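Carboxylase (Deinococcus radiodurans, PDB 5H80) probably carries out the ATP-dependent carboxylation of biotin, as the biotin carboxylase domain of a single-chain bacterial carboxylase. Local coordinates at residues H274-Q277 and A278-T281; G150-R154 and L155-V159; D335-T338 and A339-L343. All coordinates share one frame; numbering follows the deposited sequence.

Interaction 1: H274-Q277 and A278-T281; sequences HLPQ and AVRT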
ATOM      1  N   HIS A 274      15.100 -17.145   3.536  1.00 26.70           N
ATOM      2  CA  HIS A 274      16.232 -18.069   3.648  1.00 27.00           C
ATOM      3  C   HIS A 274      15.933 -19.415   2.967  1.00 29.60           C
ATOM      4  O   HIS A 274      16.104 -20.468   3.615  1.00 34.69           O
ATOM      5  CB  HIS A 274      16.648 -18.284   5.127  1.00 26.65           C
ATOM      6  CG  HIS A 274      17.068 -17.047   5.806  1.00 25.12           C
ATOM      7  ND1 HIS A 274      17.970 -16.184   5.219  1.00 31.20           N
ATOM      8  CD2 HIS A 274      16.675 -16.462   6.956  1.00 28.72           C
ATOM      9  CE1 HIS A 274      18.161 -15.146   6.013  1.00 31.36           C
ATOM     10  NE2 HIS A 274      17.323 -15.245   7.027  1.00 30.17           N
ATOM     11  N   LEU A 275      15.200 -19.372   1.856  1.00 24.11           N
ATOM     12  CA  LEU A 275      14.868 -20.533   1.074  1.00 23.79           C
ATOM     13  C   LEU A 275      15.743 -20.694  -0.143  1.00 25.18           C
ATOM     14  O   LEU A 275      15.708 -19.867  -1.099  1.00 26.27           O
ATOM     15  CB  LEU A 275      13.434 -20.420   0.604  1.00 21.85           C
ATOM     16  CG  LEU A 275      12.795 -21.720  -0.051  1.00 22.21           C
ATOM     17  CD1 LEU A 275      12.741 -22.964   0.844  1.00 24.41           C
ATOM     18  CD2 LEU A 275      11.441 -21.475  -0.690  1.00 24.65           C
ATOM     19  N   PRO A 276      16.485 -21.801  -0.223  1.00 25.26           N
ATOM     20  CA  PRO A 276      17.325 -21.937  -1.411  1.00 23.71           C
ATOM     21  C   PRO A 276      16.490 -22.115  -2.703  1.00 20.52           C
ATOM     22  O   PRO A 276      15.413 -22.833  -2.702  1.00 23.49           O
ATOM     23  CB  PRO A 276      18.047 -23.262  -1.188  1.00 25.22           C
ATOM     24  CG  PRO A 276      18.073 -23.386   0.271  1.00 23.03           C
ATOM     25  CD  PRO A 276      16.655 -22.962   0.664  1.00 22.19           C
ATOM     26  N   GLN A 277      16.928 -21.480  -3.774  1.00 25.55           N
ATOM     27  CA  GLN A 277      16.218 -21.555  -5.034  1.00 24.70           C
ATOM     28  C   GLN A 277      15.878 -22.954  -5.534  1.00 25.21           C
ATOM     29  O   GLN A 277      14.855 -23.136  -6.115  1.00 25.68           O
ATOM     30  CB  GLN A 277      16.901 -20.811  -6.176  1.00 23.83           C
ATOM     31  CG  GLN A 277      16.162 -20.679  -7.405  1.00 25.26           C
ATOM     32  CD  GLN A 277      14.754 -20.032  -7.273  1.00 24.68           C
ATOM     33  OE1 GLN A 277      13.803 -20.606  -7.724  1.00 26.52           O
ATOM     34  NE2 GLN A 277      14.675 -18.801  -6.757  1.00 26.41           N
ATOM     35  N   ALA A 278      16.817 -23.878  -5.391  1.00 25.10           N
ATOM     36  CA  ALA A 278      16.602 -25.273  -5.797  1.00 26.01           C
ATOM     37  C   ALA A 278      15.332 -25.792  -5.059  1.00 25.15           C
ATOM     38  O   ALA A 278      14.502 -26.500  -5.743  1.00 28.84           O
ATOM     39  CB  ALA A 278      17.832 -26.087  -5.388  1.00 29.53           C
ATOM     40  N   VAL A 279      15.058 -25.393  -3.809  1.00 27.29           N
ATOM     41  CA  VAL A 279      13.899 -25.922  -3.052  1.00 28.15           C
ATOM     42  C   VAL A 279      12.672 -25.207  -3.590  1.00 26.32           C
ATOM     43  O   VAL A 279      11.618 -25.813  -3.739  1.00 25.23           O
ATOM     44  CB  VAL A 279      13.979 -25.682  -1.516  1.00 26.36           C
ATOM     45  CG1 VAL A 279      12.756 -26.244  -0.755  1.00 24.28           C
ATOM     46  CG2 VAL A 279      15.276 -26.346  -0.945  1.00 29.01           C
ATOM     47  N   ARG A 280      12.780 -23.868  -3.696  1.00 22.17           N
ATOM     48  CA  ARG A 280      11.742 -23.106  -4.388  1.00 27.42           C
ATOM     49  C   ARG A 280      11.304 -23.710  -5.699  1.00 21.58           C
ATOM     50  O   ARG A 280      10.094 -23.845  -5.857  1.00 20.68           O
ATOM     51  CB  ARG A 280      12.142 -21.637  -4.504  1.00 23.35           C
ATOM     52  CG  ARG A 280      11.123 -20.795  -5.259  1.00 25.71           C
ATOM     53  CD  ARG A 280      11.296 -19.274  -5.314  1.00 21.19           C
ATOM     54  NE  ARG A 280      11.328 -18.632  -4.024  1.00 22.59           N
ATOM     55  CZ  ARG A 280      12.414 -18.261  -3.355  1.00 20.98           C
ATOM     56  NH1 ARG A 280      13.665 -18.348  -3.905  1.00 24.91           N
ATOM     57  NH2 ARG A 280      12.296 -17.779  -2.172  1.00 24.59           N
ATOM     58  N   THR A 281      12.224 -24.033  -6.630  1.00 22.00           N
ATOM     59  CA  THR A 281      11.846 -24.420  -7.934  1.00 24.95           C
ATOM     60  C   THR A 281      11.213 -25.809  -7.798  1.00 21.72           C
ATOM     61  O   THR A 281      10.303 -26.078  -8.556  1.00 24.84           O
ATOM     62  CB  THR A 281      12.898 -24.408  -9.071  1.00 31.30           C
ATOM     63  OG1 THR A 281      13.215 -25.707  -9.554  1.00 46.82           O
ATOM     64  CG2 THR A 281      13.840 -23.527  -8.939  1.00 22.00           C
TER
HETATM   65  O   HOH W   1      14.134 -16.871   0.175  1.00 33.26           O
HETATM   66  O   HOH W   2      16.049 -17.554  -2.429  1.00 40.01           O
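The guanidinium of R280 has the CD2 methyl of L275 over one face, while its edge meets the Q277 amide and, in plane, two water molecules. The amide and guanidinium planes stand 45° apart. Both waters tie the edge back to the loop: one accepts from R280 NH2 at 3.1 Å and from the backbone N of L275, and the other accepts from R280 NH1 at 2.9 Å while donating to L275 O. R280 NE is taken by a salt bridge to E254, on the neighbouring strand 249-256, so the head of this buried side chain is gripped on several sides. It gets there on a chain that runs out extended through CG and CD and bends only at chi3, -59°, which turns the guanidinium toward L275.

This is the start of helix 277-293, with P276 at the N-cap position. Proline cannot cap through its side chain, but its carbonyl O takes two first-turn donors: R280 N at 3.0 Å, in the carbonyl plane, and V279 N at 2.8 Å, well above that plane and with a bent N-H angle of 135°. The next bond in the series runs from T281 N to Q277 O at 2.8 Å.

On the flank of this turn L275 and V279 cross at about a right angle, with L275 CD1 resting 3.6 Å from V279 CG1. The other methyl of the valine, CG2, lies alongside the P276 ring, 4.0 Å from its CD.

Interaction 2: G150-R154 and L155-V159; sequences GLAQR and LGVPV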
ATOM      1  N   GLY A 150      -3.457 -39.874  -3.792  1.00 39.25           N
ATOM      2  CA  GLY A 150      -3.210 -40.724  -4.905  1.00 38.94           C
ATOM      3  C   GLY A 150      -2.751 -40.003  -6.138  1.00 41.29           C
ATOM      4  O   GLY A 150      -1.832 -40.483  -6.816  1.00 37.43           O
ATOM      5  N   LEU A 151      -3.382 -38.861  -6.407  1.00 42.65           N
ATOM      6  CA  LEU A 151      -2.928 -37.917  -7.446  1.00 42.18           C
ATOM      7  C   LEU A 151      -1.485 -37.467  -7.212  1.00 30.25           C
ATOM      8  O   LEU A 151      -0.674 -37.545  -8.166  1.00 31.70           O
ATOM      9  CB  LEU A 151      -3.796 -36.678  -7.514  1.00 36.80           C
ATOM     10  CG  LEU A 151      -3.548 -35.657  -8.623  1.00 37.79           C
ATOM     11  CD1 LEU A 151      -3.728 -36.229 -10.029  1.00 39.13           C
ATOM     12  CD2 LEU A 151      -4.512 -34.507  -8.489  1.00 40.07           C
ATOM     13  N   ALA A 152      -1.160 -37.093  -5.992  1.00 30.94           N
ATOM     14  CA  ALA A 152       0.217 -36.694  -5.687  1.00 28.70           C
ATOM     15  C   ALA A 152       1.185 -37.866  -6.025  1.00 38.42           C
ATOM     16  O   ALA A 152       2.131 -37.727  -6.789  1.00 33.96           O
ATOM     17  CB  ALA A 152       0.339 -36.270  -4.267  1.00 29.72           C
ATOM     18  N   GLN A 153       0.854 -39.046  -5.501  1.00 36.20           N
ATOM     19  CA  GLN A 153       1.660 -40.241  -5.690  1.00 41.14           C
ATOM     20  C   GLN A 153       1.868 -40.602  -7.145  1.00 35.56           C
ATOM     21  O   GLN A 153       2.979 -40.920  -7.498  1.00 38.93           O
ATOM     22  CB  GLN A 153       1.043 -41.412  -4.985  1.00 39.38           C
ATOM     23  CG  GLN A 153       1.159 -41.318  -3.481  1.00 40.33           C
ATOM     24  CD  GLN A 153       0.428 -42.412  -2.815  1.00 45.12           C
ATOM     25  OE1 GLN A 153      -0.602 -42.843  -3.297  1.00 42.99           O
ATOM     26  NE2 GLN A 153       0.932 -42.853  -1.703  1.00 37.63           N
ATOM     27  N   ARG A 154       0.832 -40.520  -7.993  1.00 34.75           N
ATOM     28  CA  ARG A 154       0.941 -40.797  -9.431  1.00 38.94           C
ATOM     29  C   ARG A 154       1.801 -39.800 -10.224  1.00 38.03           C
ATOM     30  O   ARG A 154       2.472 -40.138 -11.175  1.00 38.52           O
ATOM     31  CB  ARG A 154      -0.494 -40.933 -10.023  1.00 43.75           C
ATOM     32  CG  ARG A 154      -1.231 -42.159  -9.461  1.00 49.63           C
ATOM     33  CD  ARG A 154      -2.577 -42.488 -10.118  1.00 58.36           C
ATOM     34  NE  ARG A 154      -3.716 -42.093  -9.268  1.00 68.72           N
ATOM     35  CZ  ARG A 154      -4.387 -40.939  -9.342  1.00 59.57           C
ATOM     36  NH1 ARG A 154      -4.105 -40.021 -10.251  1.00 61.10           N
ATOM     37  NH2 ARG A 154      -5.365 -40.713  -8.500  1.00 59.43           N
ATOM     38  N   LEU A 155       1.847 -38.571  -9.757  1.00 34.93           N
ATOM     39  CA  LEU A 155       2.761 -37.548 -10.279  1.00 35.60           C
ATOM     40  C   LEU A 155       4.161 -37.492  -9.702  1.00 37.93           C
ATOM     41  O   LEU A 155       4.952 -36.601 -10.087  1.00 40.66           O
ATOM     42  CB  LEU A 155       2.062 -36.130 -10.108  1.00 32.09           C
ATOM     43  CG  LEU A 155       1.195 -35.472 -11.189  1.00 40.90           C
ATOM     44  CD1 LEU A 155       0.805 -36.346 -12.326  1.00 36.74           C
ATOM     45  CD2 LEU A 155      -0.011 -34.742 -10.562  1.00 37.03           C
ATOM     46  N   GLY A 156       4.524 -38.379  -8.785  1.00 36.54           N
ATOM     47  CA  GLY A 156       5.861 -38.305  -8.181  1.00 33.55           C
ATOM     48  C   GLY A 156       6.072 -37.288  -7.047  1.00 31.70           C
ATOM     49  O   GLY A 156       7.203 -37.105  -6.550  1.00 34.32           O
ATOM     50  N   VAL A 157       4.962 -36.666  -6.564  1.00 32.18           N
ATOM     51  CA  VAL A 157       4.996 -35.641  -5.554  1.00 34.06           C
ATOM     52  C   VAL A 157       4.946 -36.354  -4.198  1.00 31.02           C
ATOM     53  O   VAL A 157       3.962 -37.109  -3.902  1.00 32.27           O
ATOM     54  CB  VAL A 157       3.825 -34.602  -5.680  1.00 31.62           C
ATOM     55  CG1 VAL A 157       3.856 -33.659  -4.510  1.00 35.14           C
ATOM     56  CG2 VAL A 157       3.843 -33.850  -7.010  1.00 33.77           C
ATOM     57  N   PRO A 158       5.969 -36.132  -3.314  1.00 29.97           N
ATOM     58  CA  PRO A 158       5.988 -36.814  -2.033  1.00 31.79           C
ATOM     59  C   PRO A 158       4.900 -36.416  -1.127  1.00 31.64           C
ATOM     60  O   PRO A 158       4.503 -35.224  -1.142  1.00 32.32           O
ATOM     61  CB  PRO A 158       7.322 -36.447  -1.397  1.00 32.13           C
ATOM     62  CG  PRO A 158       8.088 -35.785  -2.431  1.00 37.30           C
ATOM     63  CD  PRO A 158       7.127 -35.213  -3.405  1.00 36.30           C
ATOM     64  N   VAL A 159       4.354 -37.442  -0.457  1.00 31.09           N
ATOM     65  CA  VAL A 159       3.415 -37.289   0.636  1.00 33.29           C
ATOM     66  C   VAL A 159       3.895 -37.941   1.946  1.00 30.48           C
ATOM     67  O   VAL A 159       4.730 -38.857   1.934  1.00 30.30           O
ATOM     68  CB  VAL A 159       1.996 -37.814   0.250  1.00 31.71           C
ATOM     69  CG1 VAL A 159       1.486 -37.236  -1.063  1.00 33.05           C
ATOM     70  CG2 VAL A 159       2.034 -39.336   0.097  1.00 37.94           C
TER
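V157 N donates to A152 O at 3.0 Å, and G156 N to Q153 O, the next carbonyl along, at 3.2 Å. Together these two bonds form a Schellman motif, which ends helix 145-154. G156 has the positive phi of the motif, 81°, a value at which a CB would collide with L155 O. Both donors stand well above the planes of the carbonyls they meet. The last ordinary helical bond, L155 N to L151 O, is 3.2 Å long and much nearer the plane of its carbonyl; the same amide also makes a weak, strongly bent bond to A152 O.

Beyond the backbone, L155 lies beside L151 and points the same way, its CD2 4.0 Å from L151 CD1. Its torsions are unusual, chi1 at -92° and chi2 at 12°, and they lay CD2 near L151 O as well. Outside the turn L155 also packs on L290 and E293 of helix 277-293, and its carbonyl accepts from Q289. Cutting L155 back to an alanine removes both methyls and is likely to leave a gap between L151 and helix 277-293.

On another side of the turn the chain doubles back along the helix end. V157 CB comes to 4.1 Å from A152 CB, and both residues rest on F314 of strand 312-318. Farther on, V159 straddles two helix residues: its CG2 touches the side chain of Q153, and its CG1 meets A152 CB at 3.5 Å.

Interaction 3: D335-T338 and A339-L343; sequences DLVT and AQLRL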
ATOM      1  N   ASP A 335      -3.012  -7.904  -8.151  1.00 21.34           N
ATOM      2  CA  ASP A 335      -4.348  -8.081  -7.547  1.00 19.26           C
ATOM      3  C   ASP A 335      -4.903  -9.530  -7.872  1.00 18.77           C
ATOM      4  O   ASP A 335      -5.381  -9.805  -9.060  1.00 20.10           O
ATOM      5  CB  ASP A 335      -5.270  -7.063  -8.095  1.00 18.22           C
ATOM      6  CG  ASP A 335      -6.618  -6.984  -7.378  1.00 18.98           C
ATOM      7  OD1 ASP A 335      -7.132  -8.079  -6.892  1.00 20.23           O
ATOM      8  OD2 ASP A 335      -7.179  -5.853  -7.222  1.00 25.50           O
ATOM      9  N   LEU A 336      -4.742 -10.390  -6.911  1.00 17.68           N
ATOM     10  CA  LEU A 336      -5.267 -11.784  -7.036  1.00 19.26           C
ATOM     11  C   LEU A 336      -6.738 -11.883  -7.148  1.00 20.29           C
ATOM     12  O   LEU A 336      -7.224 -12.854  -7.823  1.00 19.29           O
ATOM     13  CB  LEU A 336      -4.731 -12.719  -5.964  1.00 21.01           C
ATOM     14  CG  LEU A 336      -3.217 -13.052  -6.104  1.00 24.16           C
ATOM     15  CD1 LEU A 336      -2.572 -13.629  -4.877  1.00 23.05           C
ATOM     16  CD2 LEU A 336      -2.952 -13.840  -7.383  1.00 26.14           C
ATOM     17  N   VAL A 337      -7.489 -10.972  -6.496  1.00 18.64           N
ATOM     18  CA  VAL A 337      -8.968 -11.229  -6.467  1.00 21.80           C
ATOM     19  C   VAL A 337      -9.630 -10.754  -7.767  1.00 19.29           C
ATOM     20  O   VAL A 337     -10.591 -11.340  -8.331  1.00 19.47           O
ATOM     21  CB  VAL A 337      -9.616 -10.674  -5.200  1.00 21.05           C
ATOM     22  CG1 VAL A 337     -11.135 -11.009  -5.133  1.00 18.66           C
ATOM     23  CG2 VAL A 337      -8.843 -11.159  -3.943  1.00 23.09           C
ATOM     24  N   THR A 338      -9.229  -9.561  -8.318  1.00 20.06           N
ATOM     25  CA  THR A 338      -9.741  -9.220  -9.677  1.00 21.02           C
ATOM     26  C   THR A 338      -9.373 -10.305 -10.724  1.00 19.41           C
ATOM     27  O   THR A 338     -10.214 -10.704 -11.534  1.00 22.30           O
ATOM     28  CB  THR A 338      -9.200  -7.847 -10.139  1.00 23.66           C
ATOM     29  OG1 THR A 338      -7.751  -7.837 -10.093  1.00 23.78           O
ATOM     30  CG2 THR A 338      -9.764  -6.835  -9.261  1.00 25.30           C
ATOM     31  N   ALA A 339      -8.138 -10.877 -10.636  1.00 18.35           N
ATOM     32  CA  ALA A 339      -7.647 -11.979 -11.516  1.00 18.81           C
ATOM     33  C   ALA A 339      -8.585 -13.226 -11.334  1.00 19.87           C
ATOM     34  O   ALA A 339      -9.094 -13.769 -12.323  1.00 20.44           O
ATOM     35  CB  ALA A 339      -6.232 -12.360 -11.266  1.00 19.56           C
ATOM     36  N   GLN A 340      -8.844 -13.538 -10.092  1.00 20.38           N
ATOM     37  CA  GLN A 340      -9.703 -14.675  -9.752  1.00 20.82           C
ATOM     38  C   GLN A 340     -11.135 -14.543 -10.374  1.00 17.70           C
ATOM     39  O   GLN A 340     -11.576 -15.482 -11.103  1.00 22.31           O
ATOM     40  CB  GLN A 340      -9.812 -14.813  -8.283  1.00 20.33           C
ATOM     41  CG  GLN A 340     -10.566 -16.083  -7.806  1.00 21.40           C
ATOM     42  CD  GLN A 340     -10.889 -16.013  -6.331  1.00 24.12           C
ATOM     43  OE1 GLN A 340     -10.970 -14.951  -5.694  1.00 22.79           O
ATOM     44  NE2 GLN A 340     -11.021 -17.220  -5.719  1.00 23.30           N
ATOM     45  N   LEU A 341     -11.746 -13.394 -10.237  1.00 21.15           N
ATOM     46  CA  LEU A 341     -13.045 -13.048 -10.789  1.00 24.44           C
ATOM     47  C   LEU A 341     -13.055 -13.146 -12.326  1.00 26.05           C
ATOM     48  O   LEU A 341     -13.967 -13.728 -12.912  1.00 26.07           O
ATOM     49  CB  LEU A 341     -13.471 -11.660 -10.374  1.00 20.89           C
ATOM     50  CG  LEU A 341     -13.952 -11.490  -8.894  1.00 21.01           C
ATOM     51  CD1 LEU A 341     -13.847 -10.017  -8.402  1.00 24.09           C
ATOM     52  CD2 LEU A 341     -15.415 -12.048  -8.870  1.00 23.09           C
ATOM     53  N   ARG A 342     -12.047 -12.578 -12.986  1.00 20.07           N
ATOM     54  CA  ARG A 342     -11.907 -12.602 -14.405  1.00 22.28           C
ATOM     55  C   ARG A 342     -11.653 -14.015 -14.945  1.00 24.10           C
ATOM     56  O   ARG A 342     -12.222 -14.351 -16.031  1.00 25.01           O
ATOM     57  CB  ARG A 342     -10.917 -11.559 -14.976  1.00 25.08           C
ATOM     58  CG  ARG A 342     -11.265 -10.111 -14.540  1.00 24.46           C
ATOM     59  CD  ARG A 342     -10.153  -9.194 -14.974  1.00 26.60           C
ATOM     60  NE  ARG A 342     -10.036  -9.102 -16.414  1.00 29.89           N
ATOM     61  CZ  ARG A 342      -9.540  -8.058 -17.074  1.00 36.83           C
ATOM     62  NH1 ARG A 342      -9.567  -8.072 -18.389  1.00 30.69           N
ATOM     63  NH2 ARG A 342      -8.978  -7.001 -16.448  1.00 33.90           N
ATOM     64  N   LEU A 343     -10.820 -14.795 -14.256  1.00 20.33           N
ATOM     65  CA  LEU A 343     -10.616 -16.190 -14.583  1.00 22.13           C
ATOM     66  C   LEU A 343     -11.943 -16.949 -14.504  1.00 23.57           C
ATOM     67  O   LEU A 343     -12.280 -17.638 -15.508  1.00 21.97           O
ATOM     68  CB  LEU A 343      -9.572 -16.816 -13.722  1.00 21.72           C
ATOM     69  CG  LEU A 343      -8.143 -16.362 -14.137  1.00 19.63           C
ATOM     70  CD1 LEU A 343      -7.244 -16.690 -12.951  1.00 20.52           C
ATOM     71  CD2 LEU A 343      -7.520 -16.793 -15.484  1.00 23.40           C
TER
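Three groups grip D335 OD1. T338 N donates to it at 2.9 Å with a nearly straight N-H angle of 167°, coming from above the carboxylate plane; V337 N adds a weak, bent bond; and R46, on helix 42-53, closes a salt bridge. This makes D335 the N-cap of helix 336-344. Its CG is anti to the backbone N (chi1 -170°), which swings the carboxylate over the amides of the first turn. The positive end of the helix and the arginine would both be expected to favour the charged form of the acid. D335 O also accepts from A339 N at 3.4 Å, a weak bond beside that from T338 N to the carboxylate.

From there the i to i+4 ladder is regular: Q340 N to L336 O at 2.9 Å, L341 N to V337 O at 3.0 Å and R342 N to T338 O at 3.0 Å. Side chains one turn on lean over the same carbonyls. L341 sets its CG 3.4 Å from V337 O, and R342 passes its CG 3.2 Å from T338 O before its chain bends at chi3 and carries the guanidinium to a salt bridge with E347. Q340 lies alongside V337, pointing the same way, with its OE1 4.0 Å from V337 CG1; that oxygen is buried and accepts a hydrogen bond from H108.

The helix is wedged between several neighbours. V337, T338 and L341 pack on A50 of helix 42-53, L336 and V337 meet H325 of helix 325-332, and L343 rests on L349 and V352 of helix 349-352, while H108 links Q340 to the end of strand 106-108 in the five-stranded parallel sheet.

Interaction 2 comes first along the chain, then interaction 1, then interaction 3, and all three belong to the ATP-binding region of the carboxylase. They do not touch: centres of interactions 1 and 2 are about 20 Å apart, and the centre of interaction 3 lies about 27 Å from that of interaction 1 and 29 Å from that of interaction 2. Helix 277-293 joins the first two, since it starts at interaction 1 and farther along packs against the turn at 155-159. Interaction 3 instead faces helix 42-53 and the parallel sheet of the N-terminal part. The set thus comprises two helix starts and one helix end, interactions 1 and 2 on the side of helix 277-293 and interaction 3 against the N-terminal part.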